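Local coordinates for angiopoietin-related protein 6 (Homo sapiens, PDB 6Y43) that is an angiopoietin-like protein, probably a secreted growth factor, whose calcium-binding, fibrinogen-like globe domain probably serves in recognition of other proteins outside the cell, at residues I51-D56 with G77-G82; V99-W104 with Y208-A213; H177-G182 with G197-E202. One frame throughout, in Å; residues are numbered along the deposited sequence.

Contact 1 of 3, residues I51-D56 with G77-G82. With EDO (1,2-ethanediol), chain C.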
loop_
_atom_site.group_PDB
_atom_site.type_symbol
_atom_site.label_atom_id
_atom_site.label_comp_id
_atom_site.label_asym_id
_atom_site.label_seq_id
_atom_site.Cartn_x
_atom_site.Cartn_y
_atom_site.Cartn_z
ATOM N N ILE A 51 2.603 -3.184 3.200
ATOM C CA ILE A 51 2.748 -3.587 1.800
ATOM C C ILE A 51 3.205 -2.458 0.892
ATOM O O ILE A 51 3.585 -2.731 -0.259
ATOM C CB ILE A 51 1.460 -4.216 1.235
ATOM C CG1 ILE A 51 0.323 -3.193 1.122
ATOM C CG2 ILE A 51 1.021 -5.369 2.113
ATOM C CD1 ILE A 51 -0.836 -3.677 0.297
ATOM N N GLN A 52 3.249 -1.226 1.388
ATOM C CA GLN A 52 3.661 -0.067 0.619
ATOM C C GLN A 52 4.034 1.004 1.616
ATOM O O GLN A 52 3.348 1.151 2.632
ATOM C CB GLN A 52 2.527 0.442 -0.277
ATOM C CG GLN A 52 2.969 1.524 -1.216
ATOM C CD GLN A 52 2.602 2.921 -0.758
ATOM O OE1 GLN A 52 2.192 3.133 0.385
ATOM N NE2 GLN A 52 2.754 3.891 -1.665
ATOM N N ARG A 53 5.122 1.729 1.350
ATOM C CA ARG A 53 5.469 2.851 2.216
ATOM C C ARG A 53 6.249 3.890 1.437
ATOM O O ARG A 53 7.179 3.550 0.690
ATOM C CB ARG A 53 6.295 2.414 3.429
ATOM C CG ARG A 53 6.585 3.555 4.374
ATOM C CD ARG A 53 7.051 3.023 5.740
ATOM N NE ARG A 53 8.145 2.087 5.566
ATOM C CZ ARG A 53 8.495 1.146 6.435
ATOM N NH1 ARG A 53 7.842 0.995 7.571
ATOM N NH2 ARG A 53 9.499 0.351 6.145
ATOM N N ARG A 54 5.871 5.149 1.633
ATOM C CA ARG A 54 6.578 6.317 1.128
ATOM C C ARG A 54 6.985 7.214 2.288
ATOM O O ARG A 54 6.187 7.444 3.198
ATOM C CB ARG A 54 5.701 7.169 0.223
ATOM C CG ARG A 54 4.896 6.438 -0.840
ATOM C CD ARG A 54 5.809 5.649 -1.741
ATOM N NE ARG A 54 6.703 6.466 -2.559
ATOM C CZ ARG A 54 6.368 7.047 -3.704
ATOM N NH1 ARG A 54 5.132 6.951 -4.166
ATOM N NH2 ARG A 54 7.268 7.734 -4.405
ATOM N N GLN A 55 8.187 7.784 2.224
ATOM C CA GLN A 55 8.611 8.620 3.343
ATOM C C GLN A 55 9.803 9.515 3.035
ATOM O O GLN A 55 10.078 10.447 3.801
ATOM C CB GLN A 55 8.942 7.755 4.560
ATOM C CG GLN A 55 10.144 6.822 4.341
ATOM C CD GLN A 55 10.361 5.855 5.497
ATOM O OE1 GLN A 55 9.409 5.438 6.155
ATOM N NE2 GLN A 55 11.612 5.524 5.764
ATOM N N ASP A 56 10.527 9.255 1.954
ATOM C CA ASP A 56 11.707 10.083 1.717
ATOM C C ASP A 56 12.215 10.176 0.283
ATOM O O ASP A 56 13.256 10.803 0.040
ATOM C CB ASP A 56 12.851 9.594 2.622
ATOM C CG ASP A 56 13.310 8.169 2.292
ATOM O OD1 ASP A 56 12.931 7.625 1.237
ATOM O OD2 ASP A 56 14.118 7.591 3.068
ATOM N N GLY A 77 12.693 0.711 4.703
ATOM C CA GLY A 77 12.505 2.048 4.161
ATOM C C GLY A 77 11.299 2.104 3.249
ATOM O O GLY A 77 10.239 1.554 3.576
ATOM N N GLU A 78 11.443 2.778 2.120
ATOM C CA GLU A 78 10.372 2.828 1.132
ATOM C C GLU A 78 10.329 1.511 0.381
ATOM O O GLU A 78 11.374 0.958 0.007
ATOM C CB GLU A 78 10.594 3.975 0.161
ATOM C CG GLU A 78 10.438 5.338 0.771
ATOM C CD GLU A 78 10.327 6.409 -0.311
ATOM O OE1 GLU A 78 10.888 6.199 -1.409
ATOM O OE2 GLU A 78 9.676 7.441 -0.065
ATOM N N TYR A 79 9.123 0.994 0.169
ATOM C CA TYR A 79 9.034 -0.218 -0.622
ATOM C C TYR A 79 7.612 -0.486 -1.078
ATOM O O TYR A 79 6.655 0.148 -0.630
ATOM C CB TYR A 79 9.578 -1.439 0.124
ATOM C CG TYR A 79 8.763 -2.037 1.263
ATOM C CD1 TYR A 79 8.850 -1.518 2.546
ATOM C CD2 TYR A 79 7.979 -3.172 1.076
ATOM C CE1 TYR A 79 8.170 -2.103 3.600
ATOM C CE2 TYR A 79 7.288 -3.739 2.114
ATOM C CZ TYR A 79 7.409 -3.205 3.384
ATOM O OH TYR A 79 6.755 -3.783 4.423
ATOM N N TRP A 80 7.524 -1.448 -2.000
ATOM C CA TRP A 80 6.291 -2.013 -2.536
ATOM C C TRP A 80 6.449 -3.525 -2.451
ATOM O O TRP A 80 7.336 -4.085 -3.097
ATOM C CB TRP A 80 6.088 -1.580 -3.992
ATOM C CG TRP A 80 4.953 -2.236 -4.704
ATOM C CD1 TRP A 80 5.029 -3.202 -5.672
ATOM C CD2 TRP A 80 3.553 -1.923 -4.559
ATOM N NE1 TRP A 80 3.756 -3.540 -6.105
ATOM C CE2 TRP A 80 2.842 -2.769 -5.428
ATOM C CE3 TRP A 80 2.841 -1.039 -3.738
ATOM C CZ2 TRP A 80 1.442 -2.731 -5.539
ATOM C CZ3 TRP A 80 1.456 -1.023 -3.829
ATOM C CH2 TRP A 80 0.774 -1.864 -4.732
ATOM N N LEU A 81 5.597 -4.185 -1.662
ATOM C CA LEU A 81 5.813 -5.609 -1.402
ATOM C C LEU A 81 5.681 -6.436 -2.672
ATOM O O LEU A 81 6.373 -7.455 -2.821
ATOM C CB LEU A 81 4.841 -6.119 -0.339
ATOM C CG LEU A 81 5.029 -7.565 0.114
ATOM C CD1 LEU A 81 6.454 -7.734 0.697
ATOM C CD2 LEU A 81 3.966 -7.955 1.126
ATOM N N GLY A 82 4.790 -6.031 -3.577
ATOM C CA GLY A 82 4.578 -6.713 -4.844
ATOM C C GLY A 82 3.164 -7.227 -5.005
ATOM O O GLY A 82 2.572 -7.774 -4.070
HETATM C C1 EDO C . 11.028 2.770 8.826
HETATM O O1 EDO C . 11.967 3.498 8.019
HETATM C C2 EDO C . 10.007 3.727 9.423
HETATM O O2 EDO C . 9.181 4.181 8.347
HETATM O O HOH W 1 2.592 -4.165 -2.516
HETATM O O HOH W 2 9.929 7.530 -3.483
#
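In the antiparallel sheet of the fibrinogen-like globe, strand 48-54 is paired with the short strand 79-80, setting Gln52 opposite Trp80 and Arg53 opposite Tyr79. Arg53 N donates to Tyr79 O at 3.0 Å, and Tyr79 N returns a longer bond to Arg53 O. Further along, Leu81 N meets Ile51 O at 2.9 Å, and a water links that same oxygen to Gly82 N, the N-cap of helix 83-90. In the non-hydrogen-bonded pair, Gln52 CG comes to the indole edge, 3.6 Å from Trp80 CE3, with its amide turned 87° from the ring; the amide continues to Asn181, while Trp80 NE1 goes to Tyr68 O. On its other side strand 48-54 pairs with strand 212-219, the pairing broken by a classic beta bulge where Ile51 and Gln52 both face Met215. Arg53 bends at chi3 (52°), which turns its guanidinium side-on to Gly77: NE and NH2 each lie 2.9 Å from Gly77 O, NH2 on a carbonyl lone pair and NE above the carbonyl plane. Ethanediol O2 lies over one face of this guanidinium and donates to Gln55 OE1. Where the strand gives way to loop, Glu78 OE2 collects Gln55 N on its anti lone pair and Asp56 N from above the carboxylate plane, both at 2.8 Å, and Gly57 N as well. These N-H groups probably stabilise the Glu78 charge, easing its closeness to Asp56, whose OD1, bonded to Ser58 OG, is 3.5 Å from Glu78 OE2. A water joins Glu78 OE1 to Arg54 NH2, while Arg54 NH1 goes to Gly182 O.

Contact 2 of 3, residues V99-W104 with Y208-A213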
loop_
_atom_site.group_PDB
_atom_site.type_symbol
_atom_site.label_atom_id
_atom_site.label_comp_id
_atom_site.label_asym_id
_atom_site.label_seq_id
_atom_site.Cartn_x
_atom_site.Cartn_y
_atom_site.Cartn_z
ATOM N N VAL A 99 -4.696 2.444 5.660
ATOM C CA VAL A 99 -3.873 3.425 4.965
ATOM C C VAL A 99 -3.524 4.497 5.973
ATOM O O VAL A 99 -4.414 5.057 6.622
ATOM C CB VAL A 99 -4.584 4.032 3.742
ATOM C CG1 VAL A 99 -3.740 5.107 3.137
ATOM C CG2 VAL A 99 -4.886 2.948 2.699
ATOM N N LEU A 100 -2.239 4.779 6.107
ATOM C CA LEU A 100 -1.746 5.770 7.056
ATOM C C LEU A 100 -1.126 6.909 6.263
ATOM O O LEU A 100 -0.297 6.664 5.380
ATOM C CB LEU A 100 -0.705 5.155 7.986
ATOM C CG LEU A 100 -1.151 3.995 8.865
ATOM C CD1 LEU A 100 0.031 3.500 9.667
ATOM C CD2 LEU A 100 -2.268 4.415 9.804
ATOM N N LEU A 101 -1.504 8.147 6.590
ATOM C CA LEU A 101 -1.053 9.325 5.873
ATOM C C LEU A 101 -0.534 10.367 6.849
ATOM O O LEU A 101 -1.060 10.507 7.957
ATOM C CB LEU A 101 -2.199 9.944 5.071
ATOM C CG LEU A 101 -3.023 8.975 4.221
ATOM C CD1 LEU A 101 -4.260 9.677 3.724
ATOM C CD2 LEU A 101 -2.164 8.470 3.042
ATOM N N GLU A 102 0.473 11.127 6.414
ATOM C CA GLU A 102 0.941 12.284 7.172
ATOM C C GLU A 102 1.284 13.411 6.209
ATOM O O GLU A 102 2.026 13.195 5.242
ATOM C CB GLU A 102 2.170 11.929 8.020
ATOM C CG GLU A 102 2.709 13.023 8.916
ATOM C CD GLU A 102 3.953 12.588 9.696
ATOM O OE1 GLU A 102 4.144 11.354 9.881
ATOM O OE2 GLU A 102 4.750 13.477 10.116
ATOM N N ASP A 103 0.805 14.617 6.527
ATOM C CA ASP A 103 1.141 15.795 5.744
ATOM C C ASP A 103 2.378 16.484 6.314
ATOM O O ASP A 103 2.971 16.059 7.315
ATOM C CB ASP A 103 -0.069 16.729 5.599
ATOM C CG ASP A 103 -0.392 17.575 6.836
ATOM O OD1 ASP A 103 0.405 17.684 7.796
ATOM O OD2 ASP A 103 -1.514 18.154 6.815
ATOM N N TRP A 104 2.828 17.519 5.610
ATOM C CA TRP A 104 4.076 18.174 5.968
ATOM C C TRP A 104 3.928 19.081 7.184
ATOM O O TRP A 104 4.933 19.597 7.679
ATOM C CB TRP A 104 4.632 18.948 4.772
ATOM C CG TRP A 104 5.181 18.016 3.727
ATOM C CD1 TRP A 104 4.485 17.415 2.719
ATOM C CD2 TRP A 104 6.536 17.561 3.604
ATOM N NE1 TRP A 104 5.319 16.610 1.976
ATOM C CE2 TRP A 104 6.585 16.691 2.491
ATOM C CE3 TRP A 104 7.709 17.800 4.331
ATOM C CZ2 TRP A 104 7.766 16.062 2.087
ATOM C CZ3 TRP A 104 8.883 17.181 3.930
ATOM C CH2 TRP A 104 8.901 16.312 2.822
ATOM N N TYR A 208 -1.604 18.134 -3.629
ATOM C CA TYR A 208 -0.693 18.027 -2.501
ATOM C C TYR A 208 0.130 16.760 -2.626
ATOM O O TYR A 208 -0.302 15.785 -3.232
ATOM C CB TYR A 208 -1.473 18.006 -1.174
ATOM C CG TYR A 208 -0.662 18.282 0.079
ATOM C CD1 TYR A 208 -0.426 19.588 0.510
ATOM C CD2 TYR A 208 -0.171 17.244 0.851
ATOM C CE1 TYR A 208 0.294 19.838 1.661
ATOM C CE2 TYR A 208 0.568 17.494 2.011
ATOM C CZ TYR A 208 0.787 18.786 2.400
ATOM O OH TYR A 208 1.507 19.001 3.561
ATOM N N SER A 209 1.322 16.773 -2.038
ATOM C CA SER A 209 2.156 15.580 -1.944
ATOM C C SER A 209 2.418 15.275 -0.477
ATOM O O SER A 209 3.051 16.075 0.223
ATOM C CB SER A 209 3.477 15.773 -2.687
ATOM O OG SER A 209 4.156 14.534 -2.786
ATOM N N LEU A 210 1.946 14.126 -0.014
ATOM C CA LEU A 210 2.038 13.826 1.402
ATOM C C LEU A 210 3.465 13.464 1.804
ATOM O O LEU A 210 4.237 12.909 1.017
ATOM C CB LEU A 210 1.076 12.705 1.757
ATOM C CG LEU A 210 -0.395 13.076 1.614
ATOM C CD1 LEU A 210 -1.252 11.814 1.457
ATOM C CD2 LEU A 210 -0.887 13.907 2.815
ATOM N N ARG A 211 3.807 13.796 3.050
ATOM C CA ARG A 211 5.151 13.510 3.556
ATOM C C ARG A 211 5.369 12.017 3.780
ATOM O O ARG A 211 6.451 11.496 3.510
ATOM C CB ARG A 211 5.399 14.277 4.851
ATOM C CG ARG A 211 6.770 14.008 5.430
ATOM C CD ARG A 211 7.129 15.039 6.490
ATOM N NE ARG A 211 6.324 14.934 7.701
ATOM C CZ ARG A 211 6.334 15.838 8.686
ATOM N NH1 ARG A 211 5.572 15.652 9.745
ATOM N NH2 ARG A 211 7.108 16.926 8.617
ATOM N N LYS A 212 4.377 11.334 4.341
ATOM C CA LYS A 212 4.467 9.907 4.618
ATOM C C LYS A 212 3.163 9.268 4.189
ATOM O O LYS A 212 2.084 9.844 4.345
ATOM C CB LYS A 212 4.754 9.601 6.087
ATOM C CG LYS A 212 5.898 10.347 6.682
ATOM C CD LYS A 212 6.643 9.460 7.710
ATOM C CE LYS A 212 7.583 10.366 8.537
ATOM N NZ LYS A 212 7.145 10.452 9.969
ATOM N N ALA A 213 3.272 8.085 3.613
ATOM C CA ALA A 213 2.103 7.300 3.262
ATOM C C ALA A 213 2.456 5.833 3.411
ATOM O O ALA A 213 3.586 5.440 3.136
ATOM C CB ALA A 213 1.640 7.588 1.838
HETATM O O HOH W 3 5.701 14.327 -0.640
#
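Arg211 lays its aliphatic chain over one face of the Trp104 indole: CB stands 3.6 Å from the centroid of the five-membered ring, only 9° off the normal, a CH-pi contact, and CD follows above the six-membered ring near CE3. With CG anti to the backbone N (chi1 179°), the Arg211 chain can run on across the ring before its bend at chi3 carries the guanidinium to Glu102. At the indole's edge, NE1 makes a weak bond to Ser209 O. Tyr208 also comes to the edge of the indole, its OH and CE2 near the indole plane and its ring oblique to it, and its OH accepts the backbone Trp104 N at 2.9 Å in a fairly straight bond (162°). An alanine in place of Trp104 would probably leave the Arg211 chain without its aromatic bed, freer to turn, and Ser209 O without the indole N-H.

Behind these side chains, strands 95-102 and 212-219 pair antiparallel in the sheet of the globe. Glu102 N bonds to Lys212 O at 2.9 Å and Lys212 N to Glu102 O at 3.1 Å; Arg211 and Lys212 together face Glu102 in a classic beta bulge. On the face that carries Leu101 and Ala213, Leu101 CD2 packs against Leu210 CD1 (3.8 Å) and Ala213 CB.

The bulge puts two basic residues beside one acid. Lys212 lies alongside Glu102 and brings NZ to OE1 at 3.1 Å, while Arg211 NH1 bridges to OE2, the modelled spacing being doubtfully short; the carboxylate and guanidinium planes stand nearly perpendicular. With a basic side chain, presumably protonated, at each oxygen, Glu102 is likely to stay ionised, and this network ties both residues of the bulge to the end of strand 95-102.

Contact 3 of 3, residues H177-G182 with G197-E202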
loop_
_atom_site.group_PDB
_atom_site.type_symbol
_atom_site.label_atom_id
_atom_site.label_comp_id
_atom_site.label_asym_id
_atom_site.label_seq_id
_atom_site.Cartn_x
_atom_site.Cartn_y
_atom_site.Cartn_z
ATOM N N HIS A 177 -8.567 9.255 -7.245
ATOM C CA HIS A 177 -8.775 9.904 -5.961
ATOM C C HIS A 177 -7.571 9.753 -5.034
ATOM O O HIS A 177 -7.429 10.541 -4.100
ATOM C CB HIS A 177 -10.029 9.339 -5.307
ATOM C CG HIS A 177 -11.296 9.812 -5.953
ATOM N ND1 HIS A 177 -12.542 9.494 -5.470
ATOM C CD2 HIS A 177 -11.499 10.542 -7.077
ATOM C CE1 HIS A 177 -13.463 10.037 -6.249
ATOM N NE2 HIS A 177 -12.854 10.684 -7.226
ATOM N N SER A 178 -6.717 8.756 -5.257
ATOM C CA SER A 178 -5.511 8.568 -4.467
ATOM C C SER A 178 -4.390 8.144 -5.403
ATOM O O SER A 178 -4.638 7.500 -6.419
ATOM C CB SER A 178 -5.716 7.522 -3.373
ATOM O OG SER A 178 -6.301 6.336 -3.837
ATOM N N ASN A 179 -3.155 8.527 -5.075
ATOM C CA ASN A 179 -2.035 8.255 -5.969
ATOM C C ASN A 179 -0.807 7.951 -5.122
ATOM O O ASN A 179 0.239 8.576 -5.252
ATOM C CB ASN A 179 -1.792 9.441 -6.898
ATOM C CG ASN A 179 -0.801 9.146 -8.006
ATOM O OD1 ASN A 179 -0.841 8.084 -8.621
ATOM N ND2 ASN A 179 0.087 10.108 -8.277
ATOM N N LEU A 180 -0.931 6.942 -4.265
ATOM C CA LEU A 180 0.105 6.744 -3.260
ATOM C C LEU A 180 1.404 6.232 -3.854
ATOM O O LEU A 180 2.441 6.343 -3.195
ATOM C CB LEU A 180 -0.369 5.800 -2.162
ATOM C CG LEU A 180 -1.603 6.274 -1.377
ATOM C CD1 LEU A 180 -1.880 5.323 -0.248
ATOM C CD2 LEU A 180 -1.450 7.714 -0.891
ATOM N N ASN A 181 1.393 5.706 -5.083
ATOM C CA ASN A 181 2.624 5.297 -5.742
ATOM C C ASN A 181 3.177 6.368 -6.679
ATOM O O ASN A 181 4.024 6.067 -7.521
ATOM C CB ASN A 181 2.421 3.981 -6.487
ATOM C CG ASN A 181 2.284 2.805 -5.552
ATOM O OD1 ASN A 181 2.687 2.864 -4.379
ATOM N ND2 ASN A 181 1.737 1.718 -6.062
ATOM N N GLY A 182 2.730 7.611 -6.523
ATOM C CA GLY A 182 3.144 8.693 -7.386
ATOM C C GLY A 182 4.477 9.273 -6.982
ATOM O O GLY A 182 5.317 8.623 -6.355
ATOM N N GLY A 197 1.566 13.825 -7.434
ATOM C CA GLY A 197 2.150 13.597 -6.132
ATOM C C GLY A 197 1.516 12.438 -5.384
ATOM O O GLY A 197 0.550 11.820 -5.818
ATOM N N VAL A 198 2.059 12.181 -4.205
ATOM C CA VAL A 198 1.548 11.150 -3.313
ATOM C C VAL A 198 0.330 11.721 -2.603
ATOM O O VAL A 198 0.455 12.346 -1.541
ATOM C CB VAL A 198 2.619 10.710 -2.300
ATOM C CG1 VAL A 198 2.034 9.721 -1.339
ATOM C CG2 VAL A 198 3.866 10.154 -2.994
ATOM N N TYR A 199 -0.856 11.543 -3.196
ATOM C CA TYR A 199 -2.025 12.276 -2.735
ATOM C C TYR A 199 -3.211 11.396 -2.382
ATOM O O TYR A 199 -3.324 10.231 -2.757
ATOM C CB TYR A 199 -2.446 13.341 -3.763
ATOM C CG TYR A 199 -3.168 12.916 -5.050
ATOM C CD1 TYR A 199 -4.508 12.518 -5.035
ATOM C CD2 TYR A 199 -2.540 13.019 -6.276
ATOM C CE1 TYR A 199 -5.191 12.190 -6.235
ATOM C CE2 TYR A 199 -3.206 12.698 -7.471
ATOM C CZ TYR A 199 -4.526 12.285 -7.440
ATOM O OH TYR A 199 -5.199 12.001 -8.619
ATOM N N TRP A 200 -4.083 12.009 -1.589
ATOM C CA TRP A 200 -5.311 11.413 -1.083
ATOM C C TRP A 200 -6.340 12.535 -1.167
ATOM O O TRP A 200 -6.205 13.565 -0.497
ATOM C CB TRP A 200 -5.115 10.917 0.348
ATOM C CG TRP A 200 -6.164 10.010 0.879
ATOM C CD1 TRP A 200 -7.238 10.363 1.636
ATOM C CD2 TRP A 200 -6.234 8.579 0.726
ATOM N NE1 TRP A 200 -7.974 9.255 1.964
ATOM C CE2 TRP A 200 -7.387 8.146 1.425
ATOM C CE3 TRP A 200 -5.448 7.629 0.067
ATOM C CZ2 TRP A 200 -7.768 6.808 1.482
ATOM C CZ3 TRP A 200 -5.828 6.297 0.120
ATOM C CH2 TRP A 200 -6.984 5.898 0.823
ATOM N N ALA A 201 -7.318 12.388 -2.059
ATOM C CA ALA A 201 -8.187 13.518 -2.379
ATOM C C ALA A 201 -8.809 14.138 -1.136
ATOM O O ALA A 201 -8.928 15.361 -1.036
ATOM C CB ALA A 201 -9.296 13.080 -3.330
ATOM N N GLU A 202 -9.276 13.314 -0.208
ATOM C CA GLU A 202 -10.009 13.822 0.937
ATOM C C GLU A 202 -9.103 14.168 2.119
ATOM O O GLU A 202 -9.612 14.510 3.201
ATOM C CB GLU A 202 -11.079 12.803 1.352
ATOM C CG GLU A 202 -12.412 13.470 1.665
ATOM C CD GLU A 202 -13.472 12.502 2.149
ATOM O OE1 GLU A 202 -13.758 11.526 1.385
ATOM O OE2 GLU A 202 -14.001 12.753 3.285
#
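His177 to Leu180 and Val198 to Ala201 run antiparallel as two loop segments of the fibrinogen-like globe, bridged once, at Ser178 with Trp200; neither belongs to a regular strand. Hydrogen bonds set the spacing. Ala201 N donates to His177 O at 2.8 Å, nearly in line with the carbonyl (175° at the oxygen), and Asn179 N donates to Tyr199 O at 2.9 Å. Val198, the centre of an inverse gamma turn, follows Gly197, whose oxygen is taken by a side chain: Asn179 CG, anti to the backbone N (chi1 -170°), turns the amide so that ND2 reaches Gly197 O at 3.0 Å from above the carbonyl plane. ND2 also donates to Gln166 O, and OD1 is bonded to Tyr172 OH, which probably fixes the amide's rotation. Asn179 to Gly182 form a type I turn, with Leu180 and Asn181 at its corners, and Gly182 N closes it on Asn179 O at 3.0 Å.

Ring contacts come next. Asn179 CB sits over one face of Tyr199, offset toward the rim and 3.8 Å from the ring centroid, as a CH-pi contact, while His177 O lies at the ring's edge. The hydroxyl of Tyr199 goes on to Gln166 and to Ala176 O.

Apolar packing closes the pair. Leu180 splits its branches, CD2 toward Val198 CG1 (4.0 Å) and CD1 against Trp200 CZ3 at 4.1 Å.

Overall arrangement
The three contacts touch one another. Contacts 1 and 2 share a sheet, their centres about 13 Å apart: strands 48-54 and 212-219 are neighbours, and Arg54 N meets Ala213 O at 2.7 Å. Contact 3 lies against both as loop. Its turn is held to contact 1 by Arg54 NH1 to Gly182 O, 2.8 Å, and Gln52 NE2 to Asn181 OD1, 2.9 Å. Centres of contacts 2 and 3 are about 9 Å apart, with Leu210 N at 2.8 Å from Val198 O and Leu101 CD1 at 3.4 Å from Trp200 CG. The calcium ligands Asp154, Asp156, Tyr158 and Gly160 belong to none of the six segments.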